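Local coordinates for pyridoxamine 5'-phosphate oxidase-related, FMN-binding protein (Paracoccus denitrificans, PDB 6VNA) that probably breaks down c-type heme as a noncanonical heme oxygenase built on the split-barrel fold of the FMN-binding pyridoxamine 5'-phosphate oxidase family, at residues 46-57 / 108-116; 132-140 / 149-157. One frame throughout, in Å; residues are numbered along the deposited sequence.

Interaction 1. Residues 46-57 / 108-116; sequences LQTDADGVPLAL and RRARWLERD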
loop_
_atom_site.group_PDB
_atom_site.type_symbol
_atom_site.label_atom_id
_atom_site.label_comp_id
_atom_site.label_asym_id
_atom_site.label_seq_id
_atom_site.Cartn_x
_atom_site.Cartn_y
_atom_site.Cartn_z
ATOM N N LEU A 46 10.954 -2.513 -2.289
ATOM C CA LEU A 46 10.455 -3.812 -2.786
ATOM C C LEU A 46 10.992 -4.067 -4.194
ATOM O O LEU A 46 10.805 -3.213 -5.072
ATOM C CB LEU A 46 8.929 -3.820 -2.832
ATOM C CG LEU A 46 8.367 -5.147 -3.344
ATOM C CD1 LEU A 46 8.125 -6.105 -2.180
ATOM C CD2 LEU A 46 7.112 -4.932 -4.152
ATOM N N GLN A 47 11.597 -5.232 -4.377
ATOM C CA GLN A 47 12.017 -5.795 -5.678
ATOM C C GLN A 47 11.450 -7.215 -5.766
ATOM O O GLN A 47 10.630 -7.563 -4.907
ATOM C CB GLN A 47 13.539 -5.751 -5.746
ATOM C CG GLN A 47 14.104 -4.351 -5.577
ATOM C CD GLN A 47 15.609 -4.340 -5.707
ATOM O OE1 GLN A 47 16.210 -5.250 -6.273
ATOM N NE2 GLN A 47 16.237 -3.338 -5.129
ATOM N N THR A 48 11.839 -7.979 -6.782
ATOM C CA THR A 48 11.603 -9.442 -6.891
ATOM C C THR A 48 12.919 -10.152 -6.574
ATOM O O THR A 48 13.927 -9.486 -6.687
ATOM C CB THR A 48 11.111 -9.770 -8.300
ATOM O OG1 THR A 48 12.143 -9.319 -9.180
ATOM C CG2 THR A 48 9.802 -9.096 -8.633
ATOM N N ASP A 49 12.936 -11.440 -6.212
ATOM C CA ASP A 49 14.195 -12.236 -6.338
ATOM C C ASP A 49 14.082 -13.123 -7.587
ATOM O O ASP A 49 13.122 -12.913 -8.376
ATOM C CB ASP A 49 14.657 -12.929 -5.039
ATOM C CG ASP A 49 13.657 -13.771 -4.274
ATOM O OD1 ASP A 49 12.550 -14.013 -4.808
ATOM O OD2 ASP A 49 14.007 -14.182 -3.143
ATOM N N ALA A 50 15.066 -14.015 -7.775
ATOM C CA ALA A 50 15.326 -14.851 -8.974
ATOM C C ALA A 50 14.030 -15.403 -9.583
ATOM O O ALA A 50 13.833 -15.201 -10.798
ATOM C CB ALA A 50 16.271 -15.965 -8.600
ATOM N N ASP A 51 13.187 -16.062 -8.777
ATOM C CA ASP A 51 11.907 -16.688 -9.213
ATOM C C ASP A 51 10.801 -15.638 -9.425
ATOM O O ASP A 51 9.658 -16.051 -9.727
ATOM C CB ASP A 51 11.439 -17.751 -8.215
ATOM C CG ASP A 51 11.120 -17.240 -6.816
ATOM O OD1 ASP A 51 11.535 -16.104 -6.477
ATOM O OD2 ASP A 51 10.457 -17.989 -6.062
ATOM N N GLY A 52 11.095 -14.344 -9.252
ATOM C CA GLY A 52 10.163 -13.238 -9.571
ATOM C C GLY A 52 9.109 -13.022 -8.495
ATOM O O GLY A 52 8.050 -12.414 -8.791
ATOM N N VAL A 53 9.383 -13.508 -7.286
ATOM C CA VAL A 53 8.494 -13.410 -6.093
ATOM C C VAL A 53 8.828 -12.097 -5.400
ATOM O O VAL A 53 10.007 -11.804 -5.175
ATOM C CB VAL A 53 8.692 -14.624 -5.163
ATOM C CG1 VAL A 53 8.032 -14.441 -3.800
ATOM C CG2 VAL A 53 8.203 -15.901 -5.831
ATOM N N PRO A 54 7.813 -11.265 -5.072
ATOM C CA PRO A 54 8.049 -9.999 -4.383
ATOM C C PRO A 54 8.952 -10.183 -3.161
ATOM O O PRO A 54 8.813 -11.148 -2.446
ATOM C CB PRO A 54 6.663 -9.547 -3.924
ATOM C CG PRO A 54 5.721 -10.215 -4.906
ATOM C CD PRO A 54 6.395 -11.517 -5.320
ATOM N N LEU A 55 9.894 -9.273 -2.975
ATOM C CA LEU A 55 10.912 -9.355 -1.906
ATOM C C LEU A 55 11.011 -7.974 -1.285
ATOM O O LEU A 55 11.341 -7.052 -2.019
ATOM C CB LEU A 55 12.243 -9.773 -2.531
ATOM C CG LEU A 55 13.442 -9.863 -1.589
ATOM C CD1 LEU A 55 13.278 -11.017 -0.609
ATOM C CD2 LEU A 55 14.729 -10.015 -2.396
ATOM N N ALA A 56 10.705 -7.862 0.003
ATOM C CA ALA A 56 10.630 -6.587 0.742
ATOM C C ALA A 56 11.893 -6.488 1.590
ATOM O O ALA A 56 12.443 -7.537 1.945
ATOM C CB ALA A 56 9.357 -6.565 1.560
ATOM N N LEU A 57 12.372 -5.282 1.856
ATOM C CA LEU A 57 13.488 -5.041 2.803
ATOM C C LEU A 57 12.952 -4.112 3.904
ATOM O O LEU A 57 12.685 -2.924 3.612
ATOM C CB LEU A 57 14.659 -4.444 2.019
ATOM C CG LEU A 57 15.921 -4.106 2.814
ATOM C CD1 LEU A 57 16.484 -5.323 3.513
ATOM C CD2 LEU A 57 16.986 -3.503 1.907
ATOM N N ARG A 108 21.606 -12.310 -3.358
ATOM C CA ARG A 108 20.430 -11.455 -3.049
ATOM C C ARG A 108 20.919 -10.063 -2.646
ATOM O O ARG A 108 20.447 -9.077 -3.233
ATOM C CB ARG A 108 19.595 -12.083 -1.931
ATOM C CG ARG A 108 18.372 -11.267 -1.533
ATOM C CD ARG A 108 17.151 -12.147 -1.326
ATOM N NE ARG A 108 17.426 -13.224 -0.395
ATOM C CZ ARG A 108 16.816 -14.400 -0.376
ATOM N NH1 ARG A 108 15.876 -14.686 -1.259
ATOM N NH2 ARG A 108 17.164 -15.299 0.532
ATOM N N ARG A 109 21.837 -10.001 -1.683
ATOM C CA ARG A 109 22.454 -8.734 -1.215
ATOM C C ARG A 109 23.526 -8.345 -2.232
ATOM O O ARG A 109 24.709 -8.648 -1.971
ATOM C CB ARG A 109 23.011 -8.924 0.202
ATOM C CG ARG A 109 23.458 -7.639 0.891
ATOM C CD ARG A 109 23.866 -7.834 2.347
ATOM N NE ARG A 109 25.002 -8.741 2.494
ATOM C CZ ARG A 109 24.927 -10.060 2.693
ATOM N NH1 ARG A 109 23.759 -10.678 2.784
ATOM N NH2 ARG A 109 26.039 -10.765 2.798
ATOM N N ALA A 110 23.124 -7.738 -3.358
ATOM C CA ALA A 110 23.983 -7.472 -4.545
ATOM C C ALA A 110 23.102 -7.255 -5.776
ATOM O O ALA A 110 23.226 -6.194 -6.404
ATOM C CB ALA A 110 24.964 -8.604 -4.789
ATOM N N ARG A 111 22.268 -8.242 -6.121
ATOM C CA ARG A 111 21.124 -8.045 -7.046
ATOM C C ARG A 111 20.436 -6.733 -6.635
ATOM O O ARG A 111 20.234 -5.836 -7.486
ATOM C CB ARG A 111 20.171 -9.240 -6.961
ATOM C CG ARG A 111 19.109 -9.299 -8.049
ATOM C CD ARG A 111 18.123 -10.436 -7.812
ATOM N NE ARG A 111 17.197 -10.685 -8.920
ATOM C CZ ARG A 111 16.128 -9.949 -9.234
ATOM N NH1 ARG A 111 15.820 -8.876 -8.525
ATOM N NH2 ARG A 111 15.364 -10.285 -10.260
ATOM N N TRP A 112 20.144 -6.612 -5.343
ATOM C CA TRP A 112 19.323 -5.522 -4.777
ATOM C C TRP A 112 20.007 -4.180 -5.051
ATOM O O TRP A 112 19.299 -3.223 -5.455
ATOM C CB TRP A 112 19.048 -5.765 -3.282
ATOM C CG TRP A 112 18.000 -4.836 -2.761
ATOM C CD1 TRP A 112 18.162 -3.509 -2.488
ATOM C CD2 TRP A 112 16.606 -5.125 -2.537
ATOM N NE1 TRP A 112 16.974 -2.961 -2.083
ATOM C CE2 TRP A 112 16.004 -3.931 -2.090
ATOM C CE3 TRP A 112 15.812 -6.272 -2.646
ATOM C CZ2 TRP A 112 14.648 -3.853 -1.762
ATOM C CZ3 TRP A 112 14.478 -6.199 -2.311
ATOM C CH2 TRP A 112 13.902 -4.998 -1.890
ATOM N N LEU A 113 21.326 -4.099 -4.861
ATOM C CA LEU A 113 22.070 -2.817 -5.025
ATOM C C LEU A 113 22.201 -2.473 -6.518
ATOM O O LEU A 113 21.971 -1.293 -6.883
ATOM C CB LEU A 113 23.433 -2.900 -4.333
ATOM C CG LEU A 113 24.001 -1.552 -3.885
ATOM C CD1 LEU A 113 23.120 -0.919 -2.816
ATOM C CD2 LEU A 113 25.431 -1.700 -3.379
ATOM N N GLU A 114 22.511 -3.457 -7.368
ATOM C CA GLU A 114 22.565 -3.246 -8.835
ATOM C C GLU A 114 21.263 -2.557 -9.255
ATOM O O GLU A 114 21.333 -1.625 -10.091
ATOM C CB GLU A 114 22.819 -4.563 -9.570
ATOM C CG GLU A 114 24.235 -5.089 -9.365
ATOM C CD GLU A 114 24.531 -6.400 -10.076
ATOM O OE1 GLU A 114 24.287 -6.470 -11.309
ATOM O OE2 GLU A 114 24.988 -7.353 -9.396
ATOM N N ARG A 115 20.135 -2.939 -8.643
ATOM C CA ARG A 115 18.778 -2.474 -9.047
ATOM C C ARG A 115 18.379 -1.218 -8.256
ATOM O O ARG A 115 17.592 -0.410 -8.782
ATOM C CB ARG A 115 17.798 -3.643 -8.925
ATOM C CG ARG A 115 18.107 -4.781 -9.888
ATOM C CD ARG A 115 17.441 -6.095 -9.537
ATOM N NE ARG A 115 15.989 -6.022 -9.656
ATOM C CZ ARG A 115 15.285 -6.301 -10.746
ATOM N NH1 ARG A 115 15.887 -6.669 -11.862
ATOM N NH2 ARG A 115 13.967 -6.197 -10.715
ATOM N N ASP A 116 18.924 -1.026 -7.057
ATOM C CA ASP A 116 18.639 0.165 -6.213
ATOM C C ASP A 116 19.924 0.560 -5.488
ATOM O O ASP A 116 20.181 0.073 -4.384
ATOM C CB ASP A 116 17.479 -0.125 -5.257
ATOM C CG ASP A 116 16.893 1.101 -4.584
ATOM O OD1 ASP A 116 17.339 2.221 -4.910
ATOM O OD2 ASP A 116 15.983 0.923 -3.741
HETATM O O HOH W 1 11.671 -5.526 -9.007
#
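Gln47 lies flat over one face of the Trp112 indole, its amide plane only 19° from that of the ring. Its CG sits above the six-membered ring, 3.6 Å from the centroid, a CH-pi contact almost on the ring normal. Beyond CG the chain runs extended (chi2 -178°), which carries NE2 across the indole to donate a nearly straight hydrogen bond (172°) to Trp112 O, 3.1 Å away. That carbonyl also accepts from Asp116 N, so two donors grip it at the helix end. Leu57 packs on the opposite face of the indole, while Leu55 O meets its edge in plane, 3.3 Å from Trp112 CZ3. A leucine in place of Trp112 would probably leave the Gln47 amide without its flat support and open a gap between Gln47 and Leu57. Toward the turn, Arg108 lays its CD against Leu55 CD2, and its NH1 forms a salt bridge with Asp49 OD2 at 2.7 Å, although the hydrogen bond within it is bent and weak. A water accepts from Arg115 NH2 and, weakly, from Thr48 N; the guanidinium of Arg115 is held further by a salt bridge to Glu22. Helix 108-115 thus packs across the hairpin of strands 39-48 and 54-59 beside its type I turn, and Phe130 of the adjoining strand 128-135 meets Trp112 edge-to-face.

Interaction 2. Residues 132-140 / 149-157; sequences RIEPVSGLL and KLTASDMLK
Met155 reaches Gly138 with CG anti to its own carbonyl carbon (chi1 -72°) and a straight chi2, followed by a bend at chi3 (-93°) that turns the methyl group onto the strand backbone. Its CE comes 3.4 Å from Ser137 C, and the same methyl lies 4.0 Å from Pro135 CB, while SD passes beside Gly138 CA. Because Gly138 has no side chain, the thioether can lie directly on the strand; a CB there would run into the methyl. Pro135 is met from the helix by two further residues: Leu156 CD2 approaches the proline CG at 4.1 Å, and Ala152 CB packs against the proline carbonyl.

Alongside this apolar patch, Gly138 and Leu150 form an antiparallel hydrogen-bonded pair. Leu150 N donates to Gly138 O at 2.8 Å, and the return bond from Gly138 N to Leu150 O is weak. In the next pair, Leu139 and Lys149 point the same way side by side, with Leu139 CD1 4.1 Å from Lys149 CG. Near the start of the short, weakly bonded helix, Asp154 OD2 accepts a nearly straight bond from Thr151 N, and Arg14 holds the other carboxylate oxygen.

The contact closes the hairpin of strands 137-141 and 148-151 and brings helix 152-156 back against Pro135. Val136 and Ser137 form a classic beta bulge opposite Leu96 of strand 92-101, Leu140 and Leu150 pack on helix 11-23, and Leu139 touches Ala63 of the second subunit.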
loop_
_atom_site.group_PDB
_atom_site.type_symbol
_atom_site.label_atom_id
_atom_site.label_comp_id
_atom_site.label_asym_id
_atom_site.label_seq_id
_atom_site.Cartn_x
_atom_site.Cartn_y
_atom_site.Cartn_z
ATOM N N ARG A 132 10.142 -12.457 1.781
ATOM C CA ARG A 132 9.420 -12.862 0.553
ATOM C C ARG A 132 7.928 -12.702 0.819
ATOM O O ARG A 132 7.470 -13.170 1.862
ATOM C CB ARG A 132 9.722 -14.313 0.172
ATOM C CG ARG A 132 11.138 -14.529 -0.337
ATOM C CD ARG A 132 11.489 -16.004 -0.410
ATOM N NE ARG A 132 10.539 -16.770 -1.202
ATOM C CZ ARG A 132 10.617 -16.974 -2.512
ATOM N NH1 ARG A 132 11.600 -16.447 -3.224
ATOM N NH2 ARG A 132 9.691 -17.694 -3.116
ATOM N N ILE A 133 7.195 -12.059 -0.082
ATOM C CA ILE A 133 5.716 -11.947 0.038
ATOM C C ILE A 133 5.134 -12.830 -1.051
ATOM O O ILE A 133 5.086 -12.384 -2.213
ATOM C CB ILE A 133 5.256 -10.478 -0.005
ATOM C CG1 ILE A 133 5.887 -9.704 1.152
ATOM C CG2 ILE A 133 3.740 -10.382 0.046
ATOM C CD1 ILE A 133 5.873 -8.232 0.980
ATOM N N GLU A 134 4.785 -14.063 -0.676
ATOM C CA GLU A 134 4.344 -15.127 -1.605
ATOM C C GLU A 134 2.907 -14.835 -1.999
ATOM O O GLU A 134 2.039 -14.737 -1.145
ATOM C CB GLU A 134 4.484 -16.502 -0.965
ATOM C CG GLU A 134 5.925 -16.886 -0.686
ATOM C CD GLU A 134 6.085 -18.130 0.175
ATOM O OE1 GLU A 134 5.050 -18.662 0.629
ATOM O OE2 GLU A 134 7.246 -18.557 0.394
ATOM N N PRO A 135 2.628 -14.618 -3.298
ATOM C CA PRO A 135 1.284 -14.254 -3.721
ATOM C C PRO A 135 0.305 -15.425 -3.675
ATOM O O PRO A 135 0.668 -16.520 -4.030
ATOM C CB PRO A 135 1.464 -13.730 -5.159
ATOM C CG PRO A 135 2.763 -14.350 -5.635
ATOM C CD PRO A 135 3.608 -14.552 -4.395
ATOM N N VAL A 136 -0.912 -15.107 -3.254
ATOM C CA VAL A 136 -2.130 -15.950 -3.344
ATOM C C VAL A 136 -2.968 -15.450 -4.526
ATOM O O VAL A 136 -3.331 -16.289 -5.367
ATOM C CB VAL A 136 -2.915 -15.885 -2.015
ATOM C CG1 VAL A 136 -4.259 -16.578 -2.101
ATOM C CG2 VAL A 136 -2.103 -16.435 -0.857
ATOM N N SER A 137 -3.273 -14.141 -4.571
ATOM C CA SER A 137 -4.132 -13.502 -5.602
ATOM C C SER A 137 -3.672 -12.066 -5.945
ATOM O O SER A 137 -2.824 -11.487 -5.227
ATOM C CB SER A 137 -5.573 -13.530 -5.165
ATOM O OG SER A 137 -5.849 -12.474 -4.259
ATOM N N GLY A 138 -4.215 -11.508 -7.024
ATOM C CA GLY A 138 -3.807 -10.208 -7.585
ATOM C C GLY A 138 -4.955 -9.464 -8.241
ATOM O O GLY A 138 -5.842 -10.107 -8.831
ATOM N N LEU A 139 -4.927 -8.139 -8.180
ATOM C CA LEU A 139 -5.847 -7.261 -8.949
ATOM C C LEU A 139 -5.009 -6.347 -9.860
ATOM O O LEU A 139 -4.167 -5.588 -9.341
ATOM C CB LEU A 139 -6.687 -6.477 -7.936
ATOM C CG LEU A 139 -8.132 -6.187 -8.327
ATOM C CD1 LEU A 139 -8.798 -7.403 -8.958
ATOM C CD2 LEU A 139 -8.927 -5.717 -7.119
ATOM N N LEU A 140 -5.156 -6.454 -11.178
ATOM C CA LEU A 140 -4.423 -5.569 -12.123
ATOM C C LEU A 140 -5.355 -4.444 -12.537
ATOM O O LEU A 140 -6.442 -4.736 -13.066
ATOM C CB LEU A 140 -3.943 -6.308 -13.379
ATOM C CG LEU A 140 -3.198 -5.434 -14.399
ATOM C CD1 LEU A 140 -1.950 -4.781 -13.793
ATOM C CD2 LEU A 140 -2.799 -6.248 -15.621
ATOM N N LYS A 149 -8.504 -9.939 -12.476
ATOM C CA LYS A 149 -8.178 -10.878 -11.362
ATOM C C LYS A 149 -7.047 -11.809 -11.807
ATOM O O LYS A 149 -7.153 -12.380 -12.889
ATOM C CB LYS A 149 -9.400 -11.701 -10.946
ATOM C CG LYS A 149 -10.453 -10.908 -10.195
ATOM C CD LYS A 149 -11.325 -11.748 -9.284
ATOM C CE LYS A 149 -12.370 -10.915 -8.568
ATOM N NZ LYS A 149 -13.099 -11.692 -7.539
ATOM N N LEU A 150 -5.998 -11.944 -10.996
ATOM C CA LEU A 150 -4.796 -12.738 -11.338
ATOM C C LEU A 150 -4.572 -13.825 -10.282
ATOM O O LEU A 150 -4.837 -13.578 -9.096
ATOM C CB LEU A 150 -3.601 -11.783 -11.404
ATOM C CG LEU A 150 -3.670 -10.686 -12.464
ATOM C CD1 LEU A 150 -2.500 -9.738 -12.316
ATOM C CD2 LEU A 150 -3.667 -11.279 -13.855
ATOM N N THR A 151 -4.095 -14.990 -10.716
ATOM C CA THR A 151 -3.615 -16.084 -9.838
ATOM C C THR A 151 -2.141 -15.813 -9.563
ATOM O O THR A 151 -1.605 -14.832 -10.135
ATOM C CB THR A 151 -3.801 -17.469 -10.473
ATOM O OG1 THR A 151 -2.759 -17.674 -11.434
ATOM C CG2 THR A 151 -5.160 -17.630 -11.117
ATOM N N ALA A 152 -1.506 -16.666 -8.763
ATOM C CA ALA A 152 -0.094 -16.515 -8.358
ATOM C C ALA A 152 0.806 -16.880 -9.543
ATOM O O ALA A 152 1.907 -16.295 -9.658
ATOM C CB ALA A 152 0.191 -17.355 -7.144
ATOM N N SER A 153 0.360 -17.803 -10.399
ATOM C CA SER A 153 1.097 -18.219 -11.623
ATOM C C SER A 153 1.143 -17.040 -12.610
ATOM O O SER A 153 2.237 -16.743 -13.123
ATOM C CB SER A 153 0.482 -19.457 -12.238
ATOM O OG SER A 153 -0.902 -19.257 -12.495
ATOM N N ASP A 154 -0.001 -16.371 -12.796
ATOM C CA ASP A 154 -0.198 -15.158 -13.641
ATOM C C ASP A 154 0.852 -14.068 -13.360
ATOM O O ASP A 154 1.206 -13.330 -14.318
ATOM C CB ASP A 154 -1.608 -14.591 -13.445
ATOM C CG ASP A 154 -2.712 -15.434 -14.064
ATOM O OD1 ASP A 154 -2.374 -16.420 -14.764
ATOM O OD2 ASP A 154 -3.904 -15.088 -13.867
ATOM N N MET A 155 1.331 -13.956 -12.116
ATOM C CA MET A 155 2.229 -12.866 -11.649
ATOM C C MET A 155 3.706 -13.282 -11.702
ATOM O O MET A 155 4.563 -12.376 -11.625
ATOM C CB MET A 155 1.845 -12.441 -10.225
ATOM C CG MET A 155 0.540 -11.680 -10.209
ATOM S SD MET A 155 0.047 -11.073 -8.591
ATOM C CE MET A 155 -1.002 -12.411 -8.021
ATOM N N LEU A 156 4.019 -14.569 -11.874
ATOM C CA LEU A 156 5.387 -15.090 -11.592
ATOM C C LEU A 156 6.139 -15.471 -12.879
ATOM O O LEU A 156 7.355 -15.202 -12.921
ATOM C CB LEU A 156 5.278 -16.269 -10.616
ATOM C CG LEU A 156 4.701 -15.938 -9.235
ATOM C CD1 LEU A 156 4.366 -17.206 -8.467
ATOM C CD2 LEU A 156 5.651 -15.067 -8.420
ATOM N N LYS A 157 5.495 -16.099 -13.870
ATOM C CA LYS A 157 6.171 -16.499 -15.144
ATOM C C LYS A 157 5.173 -17.146 -16.118
ATOM O O LYS A 157 5.461 -17.326 -17.315
ATOM C CB LYS A 157 7.338 -17.452 -14.853
ATOM C CG LYS A 157 8.125 -17.900 -16.075
ATOM C CD LYS A 157 7.705 -19.254 -16.619
ATOM C CE LYS A 157 8.233 -20.414 -15.804
ATOM N NZ LYS A 157 8.311 -21.644 -16.624
#

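The two interactions follow in series along the chain, interaction 1 closing before interaction 2 opens, and their centres lie about 17 Å apart. They share one antiparallel sheet, in which strand 54-59 of interaction 1 pairs with strand 128-135 of interaction 2, joined by a probable backbone hydrogen bond from Ile133 N to Pro54 O. Arg132 ties the turn to this strand through salt bridges to Asp49 and Asp51, and Leu156 packs against Gly52 O. The turn at 49-52 therefore lies between helix 108-115 and the C-terminal helix 152-156, so that both helices pack near the same hairpin turn of the sheet.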